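Local atomic coordinates of putative phosphatase (Bacteroides thetaiotaomicron, PDB entry 3KYA), a protein that is probably a phosphatase, though this is unproven, and binds zinc ions and joins an IPT/TIG domain to a six-bladed beta-propeller. Residues L149-L154 / V450-K455; R143-P148 / I191-K196; M105-L110 / T467-S472. All coordinates share one frame; numbering follows the deposited sequence. Where two conformers were deposited one is given.

Contact 1: residues L149-L154 / V450-K455; sequences LNKDHL and VYDDVK. With ZN (zinc ion), chain X; EDO (1,2-ethanediol), chain H; EDO (1,2-ethanediol), chain L; EDO (1,2-ethanediol), chain K.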
loop_
_atom_site.group_PDB
_atom_site.type_symbol
_atom_site.label_atom_id
_atom_site.label_comp_id
_atom_site.label_asym_id
_atom_site.label_seq_id
_atom_site.Cartn_x
_atom_site.Cartn_y
_atom_site.Cartn_z
ATOM N N LEU A 149 26.789 6.107 22.151
ATOM C CA LEU A 149 28.146 5.622 22.012
ATOM C C LEU A 149 28.248 4.102 22.167
ATOM O O LEU A 149 29.312 3.548 21.957
ATOM C CB LEU A 149 29.066 6.291 23.038
ATOM C CG LEU A 149 29.048 7.812 23.095
ATOM C CD1 LEU A 149 30.103 8.291 24.114
ATOM C CD2 LEU A 149 29.290 8.430 21.720
ATOM N N ASN A 150 27.165 3.431 22.541
ATOM C CA ASN A 150 27.187 1.978 22.719
ATOM C C ASN A 150 25.783 1.406 22.663
ATOM O O ASN A 150 25.049 1.426 23.656
ATOM C CB ASN A 150 27.878 1.618 24.045
ATOM C CG ASN A 150 27.949 0.115 24.292
ATOM O OD1 ASN A 150 27.514 -0.682 23.468
ATOM N ND2 ASN A 150 28.498 -0.270 25.432
ATOM N N LYS A 151 25.398 0.900 21.494
ATOM C CA LYS A 151 24.043 0.376 21.306
ATOM C C LYS A 151 23.772 -0.970 22.016
ATOM O O LYS A 151 22.668 -1.487 21.936
ATOM C CB LYS A 151 23.627 0.365 19.813
ATOM C CG LYS A 151 23.304 1.781 19.308
ATOM C CD LYS A 151 22.577 1.796 17.969
ATOM C CE LYS A 151 23.435 1.306 16.865
ATOM N NZ LYS A 151 22.738 1.422 15.551
ATOM N N ASP A 152 24.774 -1.518 22.708
ATOM C CA ASP A 152 24.564 -2.662 23.589
ATOM C C ASP A 152 23.848 -2.177 24.869
ATOM O O ASP A 152 23.283 -2.992 25.614
ATOM C CB ASP A 152 25.883 -3.328 24.003
ATOM C CG ASP A 152 26.612 -4.001 22.852
ATOM O OD1 ASP A 152 25.973 -4.340 21.842
ATOM O OD2 ASP A 152 27.836 -4.249 22.994
ATOM N N HIS A 153 23.897 -0.871 25.142
ATOM C CA HIS A 153 23.274 -0.315 26.337
ATOM C C HIS A 153 21.961 0.369 26.015
ATOM O O HIS A 153 21.952 1.450 25.417
ATOM C CB HIS A 153 24.208 0.647 27.071
ATOM C CG HIS A 153 25.359 -0.032 27.749
ATOM N ND1 HIS A 153 26.411 0.665 28.308
ATOM C CD2 HIS A 153 25.645 -1.346 27.919
ATOM C CE1 HIS A 153 27.270 -0.191 28.831
ATOM N NE2 HIS A 153 26.832 -1.417 28.601
ATOM N N LEU A 154 20.868 -0.297 26.393
ATOM C CA LEU A 154 19.510 0.187 26.179
ATOM C C LEU A 154 18.914 0.612 27.522
ATOM O O LEU A 154 18.708 -0.226 28.424
ATOM C CB LEU A 154 18.655 -0.906 25.534
ATOM C CG LEU A 154 17.202 -0.540 25.251
ATOM C CD1 LEU A 154 17.108 0.695 24.319
ATOM C CD2 LEU A 154 16.468 -1.743 24.653
ATOM N N VAL A 450 12.236 1.584 20.189
ATOM C CA VAL A 450 13.505 2.057 19.605
ATOM C C VAL A 450 13.828 1.184 18.408
ATOM O O VAL A 450 13.339 0.057 18.312
ATOM C CB VAL A 450 14.717 2.020 20.580
ATOM C CG1 VAL A 450 14.616 3.116 21.612
ATOM C CG2 VAL A 450 14.887 0.639 21.223
ATOM N N TYR A 451 14.672 1.693 17.514
ATOM C CA TYR A 451 15.127 0.945 16.348
ATOM C C TYR A 451 16.631 1.061 16.227
ATOM O O TYR A 451 17.174 2.168 16.275
ATOM C CB TYR A 451 14.469 1.484 15.069
ATOM C CG TYR A 451 14.804 0.727 13.801
ATOM C CD1 TYR A 451 14.225 -0.516 13.533
ATOM C CD2 TYR A 451 15.630 1.279 12.829
ATOM C CE1 TYR A 451 14.515 -1.217 12.352
ATOM C CE2 TYR A 451 15.904 0.599 11.636
ATOM C CZ TYR A 451 15.340 -0.646 11.405
ATOM O OH TYR A 451 15.602 -1.331 10.227
ATOM N N ASP A 452 17.301 -0.086 16.135
ATOM C CA ASP A 452 18.733 -0.143 15.891
ATOM C C ASP A 452 18.855 -0.145 14.368
ATOM O O ASP A 452 18.479 -1.139 13.710
ATOM C CB ASP A 452 19.331 -1.394 16.529
ATOM C CG ASP A 452 20.832 -1.491 16.345
ATOM O OD1 ASP A 452 21.360 -1.051 15.294
ATOM O OD2 ASP A 452 21.491 -2.054 17.251
ATOM N N ASP A 453 19.376 0.960 13.816
ATOM C CA ASP A 453 19.482 1.147 12.363
ATOM C C ASP A 453 20.638 0.400 11.683
ATOM O O ASP A 453 20.815 0.497 10.454
ATOM C CB ASP A 453 19.498 2.657 12.025
ATOM C CG ASP A 453 20.542 3.449 12.821
ATOM O OD1 ASP A 453 21.512 2.852 13.332
ATOM O OD2 ASP A 453 20.380 4.688 12.918
ATOM N N VAL A 454 21.421 -0.344 12.460
ATOM C CA VAL A 454 22.538 -1.129 11.929
ATOM C C VAL A 454 22.131 -2.606 11.964
ATOM O O VAL A 454 22.231 -3.295 10.950
ATOM C CB VAL A 454 23.859 -0.832 12.669
ATOM C CG1 VAL A 454 24.928 -1.881 12.368
ATOM C CG2 VAL A 454 24.346 0.599 12.307
ATOM N N LYS A 455 21.642 -3.081 13.111
ATOM C CA LYS A 455 21.121 -4.454 13.228
ATOM C C LYS A 455 19.731 -4.609 12.592
ATOM O O LYS A 455 19.273 -5.736 12.363
ATOM C CB LYS A 455 21.102 -4.902 14.695
ATOM C CG LYS A 455 22.492 -5.175 15.238
ATOM C CD LYS A 455 22.498 -5.549 16.718
ATOM C CE LYS A 455 23.839 -6.154 17.105
ATOM N NZ LYS A 455 24.995 -5.232 16.812
HETATM ZN ZN ZN X . 27.778 -3.168 29.331
HETATM C C1 EDO H . 28.353 3.561 18.301
HETATM O O1 EDO H . 29.342 2.861 17.534
HETATM C C2 EDO H . 27.143 2.673 18.602
HETATM O O2 EDO H . 27.525 1.472 19.299
HETATM C C1 EDO L . 30.429 4.258 26.904
HETATM O O1 EDO L . 31.843 4.054 26.888
HETATM C C2 EDO L . 29.749 3.075 26.247
HETATM O O2 EDO L . 29.586 2.005 27.186
HETATM C C1 EDO K . 12.108 -2.011 8.199
HETATM O O1 EDO K . 10.686 -2.163 8.244
HETATM C C2 EDO K . 12.713 -2.810 9.344
HETATM O O2 EDO K . 14.058 -3.178 9.033
HETATM O O HOH W 1 21.321 -2.942 19.697
HETATM O O HOH W 2 27.035 -5.631 19.410
HETATM O O HOH W 3 29.761 -2.421 28.829
HETATM O O HOH W 4 27.881 -2.594 31.125
HETATM O O HOH W 5 28.955 -4.663 30.614
HETATM O O HOH W 6 27.924 -4.234 27.800
#

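Contact 2: residues R143-P148 / I191-K196; sequences RLAFDP and IAFNKK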
loop_
_atom_site.group_PDB
_atom_site.type_symbol
_atom_site.label_atom_id
_atom_site.label_comp_id
_atom_site.label_asym_id
_atom_site.label_seq_id
_atom_site.Cartn_x
_atom_site.Cartn_y
_atom_site.Cartn_z
ATOM N N ARG A 143 9.686 4.462 28.483
ATOM C CA ARG A 143 10.303 4.906 27.237
ATOM C C ARG A 143 11.721 4.349 27.150
ATOM O O ARG A 143 12.407 4.184 28.158
ATOM C CB ARG A 143 10.345 6.428 27.136
ATOM C CG ARG A 143 8.969 7.085 27.064
ATOM C CD ARG A 143 8.235 6.730 25.769
ATOM N NE ARG A 143 7.016 7.515 25.627
ATOM C CZ ARG A 143 5.869 7.272 26.258
ATOM N NH1 ARG A 143 5.743 6.251 27.099
ATOM N NH2 ARG A 143 4.830 8.061 26.040
ATOM N N LEU A 144 12.160 4.100 25.929
ATOM C CA LEU A 144 13.457 3.502 25.661
ATOM C C LEU A 144 14.442 4.442 24.969
ATOM O O LEU A 144 14.044 5.301 24.179
ATOM C CB LEU A 144 13.249 2.270 24.769
ATOM C CG LEU A 144 12.471 1.076 25.323
ATOM C CD1 LEU A 144 12.215 0.040 24.204
ATOM C CD2 LEU A 144 13.191 0.413 26.512
ATOM N N ALA A 145 15.739 4.264 25.246
ATOM C CA ALA A 145 16.786 5.040 24.564
ATOM C C ALA A 145 18.143 4.357 24.621
ATOM O O ALA A 145 18.577 3.934 25.695
ATOM C CB ALA A 145 16.895 6.471 25.153
ATOM N N PHE A 146 18.789 4.208 23.469
ATOM C CA PHE A 146 20.147 3.670 23.417
ATOM C C PHE A 146 21.194 4.702 23.824
ATOM O O PHE A 146 21.039 5.887 23.552
ATOM C CB PHE A 146 20.580 3.287 21.991
ATOM C CG PHE A 146 19.890 2.083 21.406
ATOM C CD1 PHE A 146 20.104 0.818 21.933
ATOM C CD2 PHE A 146 19.082 2.211 20.283
ATOM C CE1 PHE A 146 19.494 -0.300 21.370
ATOM C CE2 PHE A 146 18.464 1.099 19.726
ATOM C CZ PHE A 146 18.669 -0.148 20.268
ATOM N N ASP A 147 22.298 4.237 24.413
ATOM C CA ASP A 147 23.462 5.086 24.605
ATOM C C ASP A 147 24.022 5.304 23.183
ATOM O O ASP A 147 24.394 4.333 22.531
ATOM C CB ASP A 147 24.484 4.386 25.497
ATOM C CG ASP A 147 25.752 5.212 25.743
ATOM O OD1 ASP A 147 26.039 6.158 24.987
ATOM O OD2 ASP A 147 26.498 4.876 26.706
ATOM N N PRO A 148 24.062 6.564 22.686
ATOM C CA PRO A 148 24.570 6.767 21.316
ATOM C C PRO A 148 25.990 6.255 21.089
ATOM O O PRO A 148 26.340 5.968 19.950
ATOM C CB PRO A 148 24.490 8.294 21.122
ATOM C CG PRO A 148 23.484 8.764 22.124
ATOM C CD PRO A 148 23.630 7.834 23.300
ATOM N N ILE A 191 14.317 10.165 27.993
ATOM C CA ILE A 191 15.766 10.166 27.985
ATOM C C ILE A 191 16.253 10.638 26.619
ATOM O O ILE A 191 15.789 10.138 25.578
ATOM C CB ILE A 191 16.339 8.754 28.264
ATOM C CG1 ILE A 191 16.093 8.340 29.713
ATOM C CG2 ILE A 191 17.846 8.725 27.966
ATOM C CD1 ILE A 191 16.449 6.856 30.014
ATOM N N ALA A 192 17.167 11.606 26.628
ATOM C CA ALA A 192 17.821 12.099 25.421
ATOM C C ALA A 192 19.303 12.311 25.744
ATOM O O ALA A 192 19.719 12.164 26.903
ATOM C CB ALA A 192 17.166 13.402 24.900
ATOM N N PHE A 193 20.096 12.602 24.719
ATOM C CA PHE A 193 21.538 12.839 24.862
ATOM C C PHE A 193 21.952 14.070 24.054
ATOM O O PHE A 193 21.415 14.303 22.966
ATOM C CB PHE A 193 22.348 11.619 24.393
ATOM C CG PHE A 193 22.116 10.374 25.215
ATOM C CD1 PHE A 193 21.100 9.493 24.893
ATOM C CD2 PHE A 193 22.929 10.066 26.298
ATOM C CE1 PHE A 193 20.876 8.347 25.653
ATOM C CE2 PHE A 193 22.707 8.916 27.062
ATOM C CZ PHE A 193 21.672 8.059 26.733
ATOM N N ASN A 194 22.914 14.854 24.554
ATOM C CA ASN A 194 23.375 16.017 23.793
ATOM C C ASN A 194 24.183 15.627 22.558
ATOM O O ASN A 194 24.822 14.565 22.524
ATOM C CB ASN A 194 24.250 16.953 24.650
ATOM C CG ASN A 194 25.601 16.336 24.995
ATOM O OD1 ASN A 194 25.674 15.378 25.749
ATOM N ND2 ASN A 194 26.673 16.910 24.462
ATOM N N LYS A 195 24.138 16.472 21.532
ATOM C CA LYS A 195 25.027 16.337 20.381
ATOM C C LYS A 195 26.288 17.098 20.796
ATOM O O LYS A 195 26.200 17.967 21.667
ATOM C CB LYS A 195 24.468 17.005 19.123
ATOM C CG LYS A 195 23.213 16.358 18.501
ATOM C CD LYS A 195 23.440 14.918 18.050
ATOM C CE LYS A 195 24.540 14.798 16.986
ATOM N NZ LYS A 195 24.817 13.382 16.634
ATOM N N LYS A 196 27.440 16.809 20.192
ATOM C CA LYS A 196 28.677 17.538 20.519
ATOM C C LYS A 196 28.456 19.044 20.461
ATOM O O LYS A 196 27.785 19.543 19.556
ATOM C CB LYS A 196 29.828 17.166 19.567
ATOM C CG LYS A 196 31.081 18.057 19.738
ATOM C CD LYS A 196 32.341 17.501 19.078
ATOM C CE LYS A 196 32.360 17.665 17.561
ATOM N NZ LYS A 196 33.533 16.947 16.978
#

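Contact 3: residues M105-L110 / T467-S472; sequences MVVGTL and TIRTIS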
loop_
_atom_site.group_PDB
_atom_site.type_symbol
_atom_site.label_atom_id
_atom_site.label_comp_id
_atom_site.label_asym_id
_atom_site.label_seq_id
_atom_site.Cartn_x
_atom_site.Cartn_y
_atom_site.Cartn_z
HETATM N N MSE A 105 10.497 -10.623 9.111
HETATM C CA MSE A 105 10.594 -10.053 10.442
HETATM C C MSE A 105 9.597 -10.805 11.340
HETATM O O MSE A 105 8.496 -11.195 10.896
HETATM C CB MSE A 105 10.270 -8.558 10.416
HETATM C CG MSE A 105 11.241 -7.722 9.604
HETATM SE SE MSE A 105 12.903 -7.438 10.552
HETATM C CE MSE A 105 12.501 -5.819 11.540
ATOM N N VAL A 106 9.986 -11.026 12.591
ATOM C CA VAL A 106 9.133 -11.704 13.555
ATOM C C VAL A 106 9.223 -11.032 14.928
ATOM O O VAL A 106 10.235 -10.412 15.254
ATOM C CB VAL A 106 9.484 -13.209 13.696
ATOM C CG1 VAL A 106 9.175 -13.962 12.387
ATOM C CG2 VAL A 106 10.958 -13.427 14.134
ATOM N N VAL A 107 8.164 -11.156 15.725
ATOM C CA VAL A 107 8.179 -10.617 17.085
ATOM C C VAL A 107 8.783 -11.690 18.001
ATOM O O VAL A 107 8.514 -12.874 17.829
ATOM C CB VAL A 107 6.783 -10.218 17.572
ATOM C CG1 VAL A 107 6.840 -9.634 18.997
ATOM C CG2 VAL A 107 6.149 -9.203 16.609
ATOM N N GLY A 108 9.625 -11.262 18.933
ATOM C CA GLY A 108 10.250 -12.148 19.928
ATOM C C GLY A 108 10.135 -11.535 21.310
ATOM O O GLY A 108 9.650 -10.406 21.450
ATOM N N THR A 109 10.585 -12.264 22.329
ATOM C CA THR A 109 10.566 -11.759 23.702
ATOM C C THR A 109 11.992 -11.807 24.233
ATOM O O THR A 109 12.578 -12.884 24.335
ATOM C CB THR A 109 9.602 -12.557 24.595
ATOM O OG1 THR A 109 8.274 -12.498 24.037
ATOM C CG2 THR A 109 9.573 -11.990 26.048
ATOM N N LEU A 110 12.552 -10.635 24.539
ATOM C CA LEU A 110 13.941 -10.532 25.022
ATOM C C LEU A 110 14.082 -10.882 26.505
ATOM O O LEU A 110 14.922 -11.705 26.891
ATOM C CB LEU A 110 14.447 -9.095 24.825
ATOM C CG LEU A 110 15.887 -8.806 25.252
ATOM C CD1 LEU A 110 16.872 -9.488 24.282
ATOM C CD2 LEU A 110 16.137 -7.309 25.383
ATOM N N THR A 467 7.240 -6.999 29.665
ATOM C CA THR A 467 8.336 -7.530 28.867
ATOM C C THR A 467 8.952 -6.520 27.898
ATOM O O THR A 467 8.345 -5.482 27.542
ATOM C CB THR A 467 7.841 -8.696 27.976
ATOM O OG1 THR A 467 6.657 -8.289 27.268
ATOM C CG2 THR A 467 7.501 -9.935 28.806
ATOM N N ILE A 468 10.181 -6.834 27.503
ATOM C CA ILE A 468 10.837 -6.158 26.405
ATOM C C ILE A 468 10.736 -7.162 25.258
ATOM O O ILE A 468 11.171 -8.318 25.400
ATOM C CB ILE A 468 12.304 -5.821 26.667
ATOM C CG1 ILE A 468 12.469 -4.910 27.894
ATOM C CG2 ILE A 468 12.905 -5.179 25.433
ATOM C CD1 ILE A 468 11.728 -3.558 27.817
ATOM N N ARG A 469 10.128 -6.730 24.150
ATOM C CA ARG A 469 9.929 -7.543 22.958
ATOM C C ARG A 469 10.891 -7.076 21.870
ATOM O O ARG A 469 11.435 -5.971 21.943
ATOM C CB ARG A 469 8.500 -7.415 22.428
ATOM C CG ARG A 469 7.400 -7.601 23.445
ATOM C CD ARG A 469 7.270 -9.015 23.927
ATOM N NE ARG A 469 6.760 -9.934 22.910
ATOM C CZ ARG A 469 5.477 -10.080 22.586
ATOM N NH1 ARG A 469 4.528 -9.346 23.165
ATOM N NH2 ARG A 469 5.136 -10.979 21.666
ATOM N N THR A 470 11.123 -7.934 20.888
ATOM C CA THR A 470 11.954 -7.592 19.754
ATOM C C THR A 470 11.161 -7.774 18.472
ATOM O O THR A 470 10.223 -8.565 18.435
ATOM C CB THR A 470 13.214 -8.488 19.650
ATOM O OG1 THR A 470 12.832 -9.867 19.593
ATOM C CG2 THR A 470 14.138 -8.264 20.842
ATOM N N ILE A 471 11.516 -7.014 17.439
ATOM C CA ILE A 471 11.005 -7.261 16.088
ATOM C C ILE A 471 12.269 -7.310 15.260
ATOM O O ILE A 471 12.985 -6.307 15.147
ATOM C CB ILE A 471 10.056 -6.203 15.557
ATOM C CG1 ILE A 471 8.892 -6.012 16.533
ATOM C CG2 ILE A 471 9.559 -6.637 14.156
ATOM C CD1 ILE A 471 7.905 -4.873 16.157
ATOM N N SER A 472 12.558 -8.479 14.701
ATOM C CA SER A 472 13.802 -8.696 13.965
ATOM C C SER A 472 13.653 -9.863 13.013
ATOM O O SER A 472 12.698 -10.636 13.118
ATOM C CB SER A 472 14.944 -8.985 14.937
ATOM O OG SER A 472 14.669 -10.131 15.711
HETATM O O HOH W 7 12.383 -10.786 16.989
#

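Contact 1: residues L149-L154 / V450-K455
Lys-151 and Asp-452 lie 7.6 Å apart between their CA atoms, too far for strand pairing, and the gap between residues 149-154 and 450-455 is bridged by side chains and water. The contact is a blade-to-blade interface of the beta-propeller: the type I turn from Asn-150 to His-153 joins the two innermost strands of one blade, and 446-452 is the innermost strand of the blade that closes the ring. The lysine chain points toward 450-455 and bends at its third torsion (chi3 -67°), which carries the ammonium group across the gap. There NZ stands 2.8 Å from Asp-452 OD1, approaching from above the carboxylate plane (62° out of it). A second salt bridge joins NZ to OD1 of Asp-453, whose carboxylate is modelled in two conformers, so this link is probably not always made. Asp-452 OD1 is gripped by three donors. Besides the lysine it accepts Val-454 N, almost in line with its C-O bond, and Lys-455 N, from above the plane; the first bond makes an Asx turn, the two together an Asx motif, and they hold the carboxylate for its partner. Its other oxygen, OD2, takes a 2.6 Å bond from a water that also donates to Lys-151 O. Deeper in, Leu-154 CD1 meets Val-450 CG2 tip to tip at 3.8 Å, with Phe-146 packed against both residues. The turn itself is braced by another Asx turn, in which Asp-152 N donates to Asn-150 OD1 over 3.0 Å. The same amide sets its ND2 3.6 Å above the plane of the His-153 ring, over the centre. That imidazole binds a zinc ion through NE2 at 2.1 Å, and Asp-168 and four waters complete the six ligands.

Contact 2: residues R143-P148 / I191-K196
Ala-145 and Ile-191, with CA atoms 6.2 Å apart, mark the nearest approach of two strands that run roughly parallel, their short axes 7.1 Å apart and 25° askew, with no hydrogen bond between them. The adhesion is therefore apolar. Ala-145 CB rests 3.7 Å from Ile-191 CG2, the methyl that a chi1 of -70° sets opposite the isoleucine's own backbone N, while Tyr-155 and Cys-157 of the neighbouring strand also touch Ile-191. Further along, Phe-193 takes over. Its ring receives Ala-145 CB at the edge, near the ring plane, and Pro-148 over one face: the proline CD stands 3.5 Å from the ring centroid and only 14° off its normal, a clear CH-pi contact. Because CD is bonded to the imide nitrogen, its hydrogens are slightly electron-poor, which suits the pi cloud below them.

Here two adjacent blades of the beta-propeller meet through their innermost strands, 141-147 and 188-193, each belonging to its own five- or four-stranded sheet. The regular backbone bonds of these two strands run within their own blades, Ala-145 with Tyr-155 and Ala-192 with Ile-208. Phe-193 also reaches past the side chains to the backbone, and its CE1 lies 3.2 Å from Phe-146 O. The side chain of Phe-146 itself points away from the 191-196 segment. Asp-147 likewise points away; OD2 of its carboxylate forms a salt bridge with Arg-228, and OD1 accepts from Leu-149 N.

Contact 3: residues M105-L110 / T467-S472
Val-106 with Ser-472 and Gly-108 with Thr-470 are the hydrogen-bonded pairs of an antiparallel ladder that brings together strands more than 350 residues apart. It is the velcro closure of the propeller: strand 105-110, from the start of the propeller, completes the blade built by the last strands of the chain. Four backbone bonds knit these pairs, Gly-108 N reaching Thr-470 O over 2.8 Å, and a further one joins Leu-110 N to Ile-468 O.

On the face of Thr-109 the polar contacts centre on Arg-469. Bends at chi2 (-70°) and chi3 fold its chain back over the ladder, so that NE donates to Gly-108 O at 3.3 Å; this carbonyl also accepts Thr-470 N, from the opposite face of its plane. Val-107 CG1 touches Arg-469 NH2 at 3.4 Å. The guanidinium's main partners lie beyond, NH2 in a salt bridge with Asp-434 and NH1 in one with Asp-462. A leucine in its place would probably leave both carboxylates without their mate and Gly-108 O with one donor fewer.

Apolar contacts flank the ladder. Met-105 CE lies 4.0 Å from Ile-471 CG2, and Leu-110 and Ile-468 lie side by side, CD2 to CG2 3.9 Å.

A water-mediated link occupies the face of Thr-470 and Ser-472, where one water donates to Val-106 O at 2.8 Å and hydrogen-bonds both Thr-470 OG1 and Ser-472 OG.

Overall arrangement
After the eight-stranded sheet built by strands between 19 and 101, the chain enters the propeller through 105-110, the strand that waits for 467-472 at the far end; contact 3 closes the longest loop and encloses both others. Next comes 143-148, then at once 149-154. Contact 2 closes first, when 191-196 arrives from the following blade. Contact 1 closes only at 450-455, after the chain has circled the ring, so its loop crosses that of contact 2. The two share one blade and touch where His-153 O meets Asp-147 N. Contacts 1 and 2 join that blade to its two neighbours, while contact 3 is made inside a single blade, between its first-arriving strand and its last.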